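Local atomic coordinates of mediator of RNA polymerase II transcription subunit 18 (Schizosaccharomyces pombe, PDB entry 3C0T), a protein that serves as a subunit of the Mediator complex, the coactivator that relays signals from gene-specific regulators to the RNA polymerase II transcription machinery. Residues S21-L26 and L195-F199; T76-L82 and V99-T105. One frame throughout, in Å; residues are numbered along the deposited sequence.

Contact 1: S21-L26 and L195-F199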
ATOM      1  N   SER A  21      13.621  16.181   1.120  1.00 47.10           N
ATOM      2  CA  SER A  21      12.923  17.008   0.133  1.00 49.88           C
ATOM      3  C   SER A  21      11.421  16.974   0.420  1.00 50.31           C
ATOM      4  O   SER A  21      10.741  17.998   0.327  1.00 50.94           O
ATOM      5  CB  SER A  21      13.169  16.497  -1.288  1.00 50.18           C
ATOM      6  OG  SER A  21      14.501  16.723  -1.700  1.00 53.68           O
ATOM      7  N   LEU A  22      10.912  15.793   0.773  1.00 48.50           N
ATOM      8  CA  LEU A  22       9.500  15.638   1.075  1.00 48.13           C
ATOM      9  C   LEU A  22       9.135  16.419   2.333  1.00 50.63           C
ATOM     10  O   LEU A  22       8.027  16.964   2.435  1.00 50.09           O
ATOM     11  CB  LEU A  22       9.149  14.159   1.257  1.00 44.98           C
ATOM     12  CG  LEU A  22       9.206  13.236   0.031  1.00 45.00           C
ATOM     13  CD1 LEU A  22       9.049  11.780   0.482  1.00 42.15           C
ATOM     14  CD2 LEU A  22       8.107  13.606  -0.959  1.00 40.95           C
ATOM     15  N   SER A  23      10.061  16.479   3.290  1.00 51.70           N
ATOM     16  CA  SER A  23       9.814  17.202   4.539  1.00 54.53           C
ATOM     17  C   SER A  23       9.901  18.700   4.324  1.00 55.10           C
ATOM     18  O   SER A  23       9.308  19.481   5.065  1.00 54.48           O
ATOM     19  CB  SER A  23      10.821  16.796   5.623  1.00 55.07           C
ATOM     20  OG  SER A  23      10.504  15.530   6.170  1.00 59.22           O
ATOM     21  N   LYS A  24      10.655  19.094   3.309  1.00 57.23           N
ATOM     22  CA  LYS A  24      10.822  20.500   2.997  1.00 59.86           C
ATOM     23  C   LYS A  24       9.631  21.041   2.205  1.00 60.61           C
ATOM     24  O   LYS A  24       9.284  22.213   2.339  1.00 61.13           O
ATOM     25  CB  LYS A  24      12.114  20.702   2.202  1.00 62.30           C
ATOM     26  CG  LYS A  24      12.270  22.082   1.577  1.00 67.56           C
ATOM     27  CD  LYS A  24      13.587  22.182   0.814  1.00 72.40           C
ATOM     28  CE  LYS A  24      13.604  23.366  -0.155  1.00 75.91           C
ATOM     29  NZ  LYS A  24      12.658  23.175  -1.303  1.00 77.93           N
ATOM     30  N   THR A  25       8.994  20.190   1.399  1.00 58.44           N
ATOM     31  CA  THR A  25       7.872  20.639   0.584  1.00 57.03           C
ATOM     32  C   THR A  25       6.471  20.205   1.008  1.00 56.28           C
ATOM     33  O   THR A  25       5.492  20.832   0.600  1.00 57.82           O
ATOM     34  CB  THR A  25       8.062  20.227  -0.893  1.00 56.71           C
ATOM     35  OG1 THR A  25       7.911  18.811  -1.023  1.00 58.28           O
ATOM     36  CG2 THR A  25       9.446  20.617  -1.379  1.00 58.21           C
ATOM     37  N   LEU A  26       6.358  19.160   1.825  1.00 53.55           N
ATOM     38  CA  LEU A  26       5.041  18.674   2.234  1.00 50.86           C
ATOM     39  C   LEU A  26       4.797  18.728   3.731  1.00 51.11           C
ATOM     40  O   LEU A  26       5.698  19.039   4.509  1.00 51.71           O
ATOM     41  CB  LEU A  26       4.855  17.226   1.775  1.00 48.51           C
ATOM     42  CG  LEU A  26       5.122  16.922   0.303  1.00 48.31           C
ATOM     43  CD1 LEU A  26       4.927  15.440   0.041  1.00 46.06           C
ATOM     44  CD2 LEU A  26       4.175  17.741  -0.563  1.00 47.22           C
ATOM     45  N   LEU A 195       5.112  19.164  -7.939  1.00 51.61           N
ATOM     46  CA  LEU A 195       5.808  19.561  -6.722  1.00 53.21           C
ATOM     47  C   LEU A 195       6.933  18.561  -6.381  1.00 52.64           C
ATOM     48  O   LEU A 195       7.933  18.945  -5.779  1.00 54.20           O
ATOM     49  CB  LEU A 195       4.833  19.642  -5.543  1.00 52.82           C
ATOM     50  CG  LEU A 195       4.883  20.887  -4.653  1.00 54.32           C
ATOM     51  CD1 LEU A 195       4.177  20.585  -3.336  1.00 53.44           C
ATOM     52  CD2 LEU A 195       6.308  21.288  -4.391  1.00 54.58           C
ATOM     53  N   LEU A 196       6.776  17.296  -6.776  1.00 50.49           N
ATOM     54  CA  LEU A 196       7.778  16.262  -6.482  1.00 51.89           C
ATOM     55  C   LEU A 196       8.614  15.845  -7.691  1.00 52.10           C
ATOM     56  O   LEU A 196       9.494  14.985  -7.576  1.00 50.58           O
ATOM     57  CB  LEU A 196       7.113  14.989  -5.931  1.00 50.72           C
ATOM     58  CG  LEU A 196       6.082  15.019  -4.799  1.00 50.86           C
ATOM     59  CD1 LEU A 196       5.938  13.610  -4.251  1.00 48.25           C
ATOM     60  CD2 LEU A 196       6.502  15.972  -3.701  1.00 49.89           C
ATOM     61  N   SER A 197       8.328  16.442  -8.845  1.00 51.87           N
ATOM     62  CA  SER A 197       9.030  16.114 -10.084  1.00 50.60           C
ATOM     63  C   SER A 197      10.517  16.425 -10.051  1.00 50.47           C
ATOM     64  O   SER A 197      11.278  15.896 -10.856  1.00 50.94           O
ATOM     65  CB  SER A 197       8.395  16.865 -11.252  1.00 50.74           C
ATOM     66  OG  SER A 197       8.492  18.268 -11.045  1.00 50.81           O
ATOM     67  N   ALA A 198      10.929  17.294  -9.137  1.00 51.52           N
ATOM     68  CA  ALA A 198      12.337  17.663  -9.032  1.00 53.99           C
ATOM     69  C   ALA A 198      13.170  16.528  -8.455  1.00 55.34           C
ATOM     70  O   ALA A 198      14.392  16.520  -8.605  1.00 55.94           O
ATOM     71  CB  ALA A 198      12.497  18.911  -8.163  1.00 52.87           C
ATOM     72  N   PHE A 199      12.522  15.570  -7.796  1.00 55.97           N
ATOM     73  CA  PHE A 199      13.267  14.464  -7.207  1.00 58.62           C
ATOM     74  C   PHE A 199      12.660  13.074  -7.311  1.00 58.91           C
ATOM     75  O   PHE A 199      13.134  12.151  -6.664  1.00 60.85           O
ATOM     76  CB  PHE A 199      13.593  14.771  -5.743  1.00 57.63           C
ATOM     77  CG  PHE A 199      12.412  15.216  -4.936  1.00 56.62           C
ATOM     78  CD1 PHE A 199      11.490  14.292  -4.460  1.00 56.85           C
ATOM     79  CD2 PHE A 199      12.227  16.568  -4.649  1.00 54.81           C
ATOM     80  CE1 PHE A 199      10.397  14.707  -3.707  1.00 58.28           C
ATOM     81  CE2 PHE A 199      11.142  16.998  -3.901  1.00 55.39           C
ATOM     82  CZ  PHE A 199      10.223  16.067  -3.426  1.00 57.85           C
TER
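Phe199 turns its ring against the helix that carries Ser21 and Thr25, and together with Thr25 and Leu195 it has the most surface buried where 21-26 meets 195-199. The CB of Ser21 sits over one face of the ring, 3.5 Å from the Phe199 ring centroid and 20° off the ring normal, a CH-pi contact displaced toward CE2. On the opposite face lies the backbone O of Leu196, from the turn that leads into Phe199, so the ring is held between a serine methylene and a carbonyl. Its position depends on a chi1 of 50°, which sets CG between the backbone N and the carbonyl carbon of Phe199. Near the ring plane, Leu22 CD2 meets the edge at Phe199 CE1, 3.7 Å away.

Thr25, one helical turn beyond Ser21, works differently. Its hydroxyl is turned back along its own helix, with OG1 3.2 Å from Ser21 O in a hydrogen bond; the backbone N of Thr25 binds the same oxygen from the other face of the carbonyl plane. Though so bonded, OG1 also lies against Leu196 CD2 and the edge of the Phe199 ring. Ser21 OG is likewise engaged within its helix, by Ala17 O.

Leu195 divides its two branches: CD2 stands 4.1 Å from Thr25 CB, and CD1 lies 4.0 Å from Leu26 CD2, the two leucines running antiparallel alongside one another. Leu22 and Leu196 meet roughly perpendicular, with Leu22 CD2 3.9 Å from Leu196 CD1. Tyr131 and Phe133 of strand 118-133 pack against Leu22, Leu26 and Leu195. No hydrogen bond links the two segments: the last turn of helix 15-25 packs against the end of helix 179-196 and the turn that follows it, beside the antiparallel sheet of the Med18 fold.

Contact 2: T76-L82 and V99-T105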
ATOM      1  N   THR A  76      -6.528  -6.496  18.167  1.00 87.58           N
ATOM      2  CA  THR A  76      -6.418  -5.418  17.185  1.00 85.34           C
ATOM      3  C   THR A  76      -7.676  -5.175  16.378  1.00 82.76           C
ATOM      4  O   THR A  76      -8.582  -6.012  16.306  1.00 82.73           O
ATOM      5  CB  THR A  76      -5.305  -5.674  16.137  1.00 86.65           C
ATOM      6  OG1 THR A  76      -4.144  -6.212  16.774  1.00 89.41           O
ATOM      7  CG2 THR A  76      -4.926  -4.365  15.441  1.00 86.12           C
ATOM      8  N   GLN A  77      -7.702  -4.003  15.762  1.00 79.25           N
ATOM      9  CA  GLN A  77      -8.788  -3.607  14.898  1.00 74.81           C
ATOM     10  C   GLN A  77      -8.199  -3.806  13.507  1.00 70.69           C
ATOM     11  O   GLN A  77      -7.068  -3.395  13.241  1.00 70.49           O
ATOM     12  CB  GLN A  77      -9.136  -2.136  15.127  1.00 76.08           C
ATOM     13  CG  GLN A  77     -10.354  -1.660  14.351  1.00 79.78           C
ATOM     14  CD  GLN A  77     -10.807  -0.272  14.765  1.00 81.03           C
ATOM     15  OE1 GLN A  77     -11.845   0.210  14.314  1.00 82.74           O
ATOM     16  NE2 GLN A  77     -10.028   0.378  15.627  1.00 81.70           N
ATOM     17  N   TRP A  78      -8.946  -4.466  12.634  1.00 65.62           N
ATOM     18  CA  TRP A  78      -8.477  -4.702  11.281  1.00 61.28           C
ATOM     19  C   TRP A  78      -9.305  -3.934  10.283  1.00 59.14           C
ATOM     20  O   TRP A  78     -10.517  -3.836  10.418  1.00 60.13           O
ATOM     21  CB  TRP A  78      -8.582  -6.181  10.905  1.00 60.15           C
ATOM     22  CG  TRP A  78      -7.663  -7.093  11.631  1.00 57.90           C
ATOM     23  CD1 TRP A  78      -7.876  -7.682  12.843  1.00 56.66           C
ATOM     24  CD2 TRP A  78      -6.380  -7.541  11.186  1.00 56.77           C
ATOM     25  NE1 TRP A  78      -6.806  -8.474  13.180  1.00 56.40           N
ATOM     26  CE2 TRP A  78      -5.873  -8.407  12.177  1.00 57.45           C
ATOM     27  CE3 TRP A  78      -5.611  -7.297  10.041  1.00 55.12           C
ATOM     28  CZ2 TRP A  78      -4.625  -9.031  12.061  1.00 55.27           C
ATOM     29  CZ3 TRP A  78      -4.373  -7.914   9.925  1.00 53.54           C
ATOM     30  CH2 TRP A  78      -3.893  -8.774  10.931  1.00 55.39           C
ATOM     31  N   SER A  79      -8.644  -3.371   9.284  1.00 56.94           N
ATOM     32  CA  SER A  79      -9.358  -2.691   8.225  1.00 53.70           C
ATOM     33  C   SER A  79      -9.392  -3.765   7.149  1.00 53.59           C
ATOM     34  O   SER A  79      -8.403  -4.467   6.921  1.00 52.80           O
ATOM     35  CB  SER A  79      -8.597  -1.462   7.749  1.00 54.38           C
ATOM     36  OG  SER A  79      -8.785  -0.389   8.652  1.00 57.09           O
ATOM     37  N   MET A  80     -10.537  -3.918   6.507  1.00 53.02           N
ATOM     38  CA  MET A  80     -10.690  -4.938   5.488  1.00 53.93           C
ATOM     39  C   MET A  80     -10.865  -4.281   4.128  1.00 52.96           C
ATOM     40  O   MET A  80     -11.771  -3.473   3.930  1.00 53.72           O
ATOM     41  CB  MET A  80     -11.889  -5.802   5.848  1.00 55.25           C
ATOM     42  CG  MET A  80     -11.985  -7.105   5.113  1.00 61.47           C
ATOM     43  SD  MET A  80     -13.110  -8.191   6.018  1.00 68.31           S
ATOM     44  CE  MET A  80     -14.644  -7.327   5.796  1.00 63.68           C
ATOM     45  N   TYR A  81      -9.992  -4.625   3.190  1.00 51.75           N
ATOM     46  CA  TYR A  81     -10.061  -4.028   1.871  1.00 51.57           C
ATOM     47  C   TYR A  81     -10.338  -4.960   0.706  1.00 51.67           C
ATOM     48  O   TYR A  81      -9.982  -6.139   0.714  1.00 52.42           O
ATOM     49  CB  TYR A  81      -8.761  -3.288   1.552  1.00 51.07           C
ATOM     50  CG  TYR A  81      -8.461  -2.074   2.399  1.00 51.83           C
ATOM     51  CD1 TYR A  81      -7.909  -2.204   3.673  1.00 50.44           C
ATOM     52  CD2 TYR A  81      -8.685  -0.789   1.904  1.00 52.12           C
ATOM     53  CE1 TYR A  81      -7.580  -1.082   4.430  1.00 51.41           C
ATOM     54  CE2 TYR A  81      -8.361   0.341   2.654  1.00 51.40           C
ATOM     55  CZ  TYR A  81      -7.808   0.189   3.913  1.00 52.60           C
ATOM     56  OH  TYR A  81      -7.476   1.307   4.654  1.00 54.35           O
ATOM     57  N   LEU A  82     -10.976  -4.389  -0.307  1.00 52.57           N
ATOM     58  CA  LEU A  82     -11.266  -5.072  -1.557  1.00 53.89           C
ATOM     59  C   LEU A  82     -10.712  -4.095  -2.587  1.00 53.69           C
ATOM     60  O   LEU A  82     -11.258  -3.004  -2.781  1.00 55.23           O
ATOM     61  CB  LEU A  82     -12.772  -5.269  -1.765  1.00 53.36           C
ATOM     62  CG  LEU A  82     -13.397  -6.476  -1.062  1.00 56.31           C
ATOM     63  CD1 LEU A  82     -14.884  -6.530  -1.396  1.00 56.25           C
ATOM     64  CD2 LEU A  82     -12.705  -7.764  -1.515  1.00 55.24           C
ATOM     65  N   VAL A  99     -11.732   0.896  -4.658  1.00 53.41           N
ATOM     66  CA  VAL A  99     -11.231   0.481  -3.356  1.00 54.74           C
ATOM     67  C   VAL A  99     -12.361   0.560  -2.347  1.00 56.58           C
ATOM     68  O   VAL A  99     -12.952   1.619  -2.153  1.00 56.77           O
ATOM     69  CB  VAL A  99     -10.082   1.378  -2.861  1.00 53.82           C
ATOM     70  CG1 VAL A  99      -9.760   1.052  -1.404  1.00 52.41           C
ATOM     71  CG2 VAL A  99      -8.856   1.173  -3.724  1.00 53.06           C
ATOM     72  N   ASN A 100     -12.662  -0.564  -1.708  1.00 57.82           N
ATOM     73  CA  ASN A 100     -13.720  -0.606  -0.710  1.00 57.72           C
ATOM     74  C   ASN A 100     -13.117  -1.004   0.619  1.00 57.11           C
ATOM     75  O   ASN A 100     -12.285  -1.911   0.691  1.00 55.37           O
ATOM     76  CB  ASN A 100     -14.799  -1.592  -1.138  1.00 60.27           C
ATOM     77  CG  ASN A 100     -15.486  -1.165  -2.418  1.00 64.51           C
ATOM     78  OD1 ASN A 100     -16.164  -0.136  -2.454  1.00 66.39           O
ATOM     79  ND2 ASN A 100     -15.306  -1.941  -3.481  1.00 65.15           N
ATOM     80  N   ARG A 101     -13.548  -0.323   1.671  1.00 57.91           N
ATOM     81  CA  ARG A 101     -13.023  -0.560   3.006  1.00 60.61           C
ATOM     82  C   ARG A 101     -14.097  -0.685   4.068  1.00 61.26           C
ATOM     83  O   ARG A 101     -15.169  -0.089   3.963  1.00 62.59           O
ATOM     84  CB  ARG A 101     -12.076   0.584   3.371  1.00 62.97           C
ATOM     85  CG  ARG A 101     -11.656   0.666   4.831  1.00 67.65           C
ATOM     86  CD  ARG A 101     -10.763   1.877   5.023  1.00 71.16           C
ATOM     87  NE  ARG A 101     -11.419   3.092   4.550  1.00 75.87           N
ATOM     88  CZ  ARG A 101     -10.786   4.188   4.139  1.00 77.35           C
ATOM     89  NH1 ARG A 101      -9.458   4.234   4.134  1.00 77.29           N
ATOM     90  NH2 ARG A 101     -11.485   5.244   3.733  1.00 76.92           N
ATOM     91  N   ALA A 102     -13.787  -1.469   5.093  1.00 60.97           N
ATOM     92  CA  ALA A 102     -14.674  -1.691   6.224  1.00 61.80           C
ATOM     93  C   ALA A 102     -13.767  -2.096   7.379  1.00 61.85           C
ATOM     94  O   ALA A 102     -12.882  -2.923   7.201  1.00 61.13           O
ATOM     95  CB  ALA A 102     -15.664  -2.808   5.908  1.00 60.44           C
ATOM     96  N   LYS A 103     -13.969  -1.503   8.550  1.00 63.94           N
ATOM     97  CA  LYS A 103     -13.151  -1.827   9.717  1.00 67.22           C
ATOM     98  C   LYS A 103     -13.881  -2.833  10.596  1.00 68.49           C
ATOM     99  O   LYS A 103     -15.038  -2.617  10.948  1.00 68.68           O
ATOM    100  CB  LYS A 103     -12.865  -0.561  10.517  1.00 68.84           C
ATOM    101  CG  LYS A 103     -12.140   0.504   9.724  1.00 73.56           C
ATOM    102  CD  LYS A 103     -11.876   1.744  10.564  1.00 76.87           C
ATOM    103  CE  LYS A 103     -11.090   2.780   9.773  1.00 78.93           C
ATOM    104  NZ  LYS A 103     -10.841   4.014  10.573  1.00 82.19           N
ATOM    105  N   LEU A 104     -13.223  -3.930  10.954  1.00 70.05           N
ATOM    106  CA  LEU A 104     -13.888  -4.921  11.789  1.00 72.96           C
ATOM    107  C   LEU A 104     -13.102  -5.360  13.011  1.00 73.76           C
ATOM    108  O   LEU A 104     -11.877  -5.454  12.980  1.00 73.45           O
ATOM    109  CB  LEU A 104     -14.292  -6.140  10.954  1.00 74.94           C
ATOM    110  CG  LEU A 104     -13.254  -7.141  10.456  1.00 76.89           C
ATOM    111  CD1 LEU A 104     -13.956  -8.168   9.573  1.00 77.87           C
ATOM    112  CD2 LEU A 104     -12.164  -6.433   9.678  1.00 79.90           C
ATOM    113  N   THR A 105     -13.836  -5.631  14.087  1.00 76.48           N
ATOM    114  CA  THR A 105     -13.273  -6.051  15.366  1.00 77.85           C
ATOM    115  C   THR A 105     -14.111  -7.161  16.015  1.00 80.38           C
ATOM    116  O   THR A 105     -15.108  -7.605  15.442  1.00 79.92           O
ATOM    117  CB  THR A 105     -13.183  -4.850  16.333  1.00 76.39           C
ATOM    118  OG1 THR A 105     -14.413  -4.112  16.304  1.00 73.16           O
ATOM    119  CG2 THR A 105     -12.054  -3.931  15.927  1.00 77.34           C
TER
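Trp78 and Leu104 form one of the hydrogen-bonded pairs of an antiparallel beta hairpin, built from strands 78-83 and 95-104. The bond from Leu104 N to Trp78 O, 2.8 Å, runs nearly straight onto the carbonyl, with a C=O...donor angle of 172°. Two further pairs, Met80 with Ala102 and Leu82 with Asn100, repeat the reciprocal bonding, and the non-hydrogen-bonded pairs Ser79-Lys103 and Tyr81-Arg101 lie between them.

At the Trp78 end of the face that also bears Met80 and Leu104, the side-chain contact is apolar. Leu104 has its CG between the backbone N and the carbonyl carbon (chi1 73°), which brings its branches back over the partner strand: CD2 lies 3.8 Å from Trp78 CB, and CD1 lies 3.7 Å from Met80 SD.

The other face carries Ser79, Tyr81, Arg101 and Lys103. Here Ser79 OG rests 3.6 Å from Lys103 CG, on the aliphatic part of the lysine. The Arg101 chain follows the Tyr81 ring outward, its CG over one face, 4.2 Å from the Tyr81 ring centroid, and its CD 3.4 Å from Tyr81 OH; ring and guanidinium planes are 68° apart. Val99 CG1 touches the ring edge in plane, 3.9 Å from Tyr81 CD2.

Farther out, strand 56-61 flanks strand 78-83 on the side away from strand 95-104, with backbone hydrogen bonds between Ser79 and Cys59 and between Tyr81 and Arg57. The Tyr81 ring also meets that of Trp36. Val109 of helix 109-115 touches both Trp78 and Leu104, and Trp78 NE1 is hydrogen-bonded to Ser73 O.

The two contacts lie on opposite sides of the centre of the chain, their own centres about 31 Å apart and their nearest atoms about 19 Å apart. Contact 1 joins elements from near the two ends of the chain and is partly buried; contact 2 joins strands close together in sequence and lies largely at the surface. They share no helix or strand, yet contact 1 packs beside the antiparallel sheet of which contact 2 forms part. Van der Waals and CH-pi contacts, without a hydrogen bond, join the segments of contact 1, whereas main-chain hydrogen bonds join the strands, with Trp78, Met80 and Leu104 on one face and Ser79, Tyr81, Arg101 and Lys103 on the other.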